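Local coordinates for luciferase-like monooxygenase (Streptomyces bottropensis, PDB 7BIP), which probably acts as a flavin-dependent monooxygenase of the luciferase-like family, taking part in the biosynthesis of the aromatic polyketide rishirilide, at residues A[110-113]-A[114-117]. Residues are numbered along the deposited sequence; the frame is centred on the assembly and turned at random.
Sequences AFLP and DEFT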
# COMPACT_ATOMS: atom_id res chain seq x y z
N ALA A 110 -15.01 -3.52 12.23
CA ALA A 110 -15.82 -3.67 11.04
C ALA A 110 -17.29 -3.82 11.43
O ALA A 110 -17.63 -4.23 12.54
CB ALA A 110 -15.37 -4.89 10.23
N PHE A 111 -18.17 -3.48 10.49
CA PHE A 111 -19.59 -3.68 10.74
C PHE A 111 -20.41 -4.09 9.52
O PHE A 111 -21.57 -4.48 9.70
CB PHE A 111 -20.20 -2.40 11.34
CG PHE A 111 -20.26 -1.24 10.39
CD1 PHE A 111 -21.44 -0.91 9.75
CD2 PHE A 111 -19.13 -0.48 10.15
CE1 PHE A 111 -21.50 0.16 8.88
CE2 PHE A 111 -19.17 0.60 9.27
CZ PHE A 111 -20.36 0.92 8.64
N LEU A 112 -19.87 -4.03 8.31
CA LEU A 112 -20.64 -4.44 7.14
C LEU A 112 -20.72 -5.96 7.10
O LEU A 112 -19.68 -6.62 7.09
CB LEU A 112 -20.00 -3.91 5.86
CG LEU A 112 -19.97 -2.38 5.70
CD1 LEU A 112 -19.33 -1.99 4.37
CD2 LEU A 112 -21.37 -1.81 5.82
N PRO A 113 -21.92 -6.54 7.08
CA PRO A 113 -22.01 -8.01 7.14
C PRO A 113 -21.32 -8.72 5.97
O PRO A 113 -20.70 -9.76 6.17
CB PRO A 113 -23.52 -8.27 7.16
CG PRO A 113 -24.09 -7.01 7.74
CD PRO A 113 -23.24 -5.90 7.19
N ASP A 114 -21.40 -8.16 4.76
CA ASP A 114 -20.75 -8.80 3.62
C ASP A 114 -19.24 -8.86 3.78
O ASP A 114 -18.60 -9.77 3.24
CB ASP A 114 -21.12 -8.09 2.32
CG ASP A 114 -22.57 -8.27 1.95
OD1 ASP A 114 -23.04 -7.58 1.03
OD2 ASP A 114 -23.25 -9.09 2.60
N GLU A 115 -18.63 -7.88 4.46
CA GLU A 115 -17.19 -7.96 4.71
C GLU A 115 -16.86 -9.17 5.57
O GLU A 115 -15.94 -9.93 5.25
CB GLU A 115 -16.68 -6.67 5.35
CG GLU A 115 -16.78 -5.45 4.43
CD GLU A 115 -16.41 -4.14 5.10
OE1 GLU A 115 -16.34 -4.09 6.36
OE2 GLU A 115 -16.22 -3.14 4.37
N PHE A 116 -17.61 -9.38 6.66
CA PHE A 116 -17.36 -10.55 7.51
C PHE A 116 -17.59 -11.85 6.75
O PHE A 116 -16.81 -12.80 6.87
CB PHE A 116 -18.28 -10.50 8.74
CG PHE A 116 -17.80 -9.56 9.82
CD1 PHE A 116 -16.88 -9.98 10.77
CD2 PHE A 116 -18.30 -8.26 9.90
CE1 PHE A 116 -16.45 -9.12 11.77
CE2 PHE A 116 -17.88 -7.40 10.89
CZ PHE A 116 -16.96 -7.82 11.83
N THR A 117 -18.68 -11.91 5.97
CA THR A 117 -19.00 -13.16 5.28
C THR A 117 -17.93 -13.50 4.26
O THR A 117 -17.50 -14.66 4.16
CB THR A 117 -20.36 -13.04 4.59
OG1 THR A 117 -21.37 -12.77 5.57
CG2 THR A 117 -20.69 -14.35 3.89
O HOH W 1 -17.02 -2.33 8.11
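The start of a short helix, residues 113-119, lies just beyond the parallel strand 103-107 of the TIM-barrel-like fold, and here the loop leading into it is tied to its first turn. Leu112 is the N-cap residue, and its carbonyl oxygen receives two weak bonds, from Glu115 N and from Phe116 N. Pro113 suits the first turn, where a backbone N-H would find no carbonyl of a preceding turn, so the hydrogen that proline lacks costs nothing. Pro113 O takes the first i to i+4 bond here that is not weak, from Thr117 N at 3.0 Å with an N-H...O angle of 162°. Thr117 OG1 adds a second bond to Pro113 O (3.1 Å), approaching from above the carbonyl plane; chi1 of -60° sets the hydroxyl beside its own backbone N and so back over the preceding turn.

Phe116 reaches back along the loop to Ala110. Ala110 CB sits to one side of the ring plane, 3.6 Å from Phe116 CE2, whereas Ala110 O lies in the plane at the ring edge. A small methyl lets the ring come this close, while Phe82 packs edge-to-face with the same ring. Glu115, extended beyond CG, runs obliquely across Leu112, whose CD1 approaches Glu115 OE2 to 3.3 Å. The Glu115 carboxylate is divided between two tasks. Glu115 OE1 accepts a bond from a water (2.6 Å), which in turn accepts Phe111 N at 2.9 Å, while Glu115 OE2 is bonded by His45 ND1 and Tyr46 N. Leu112, buried against His45 and helix 240-262, supplies the apolar flank.

A buried carboxylate held by a water, an imidazole and a backbone N-H thus links the loop, the first helical turn and the 45-46 segment through directional bonds.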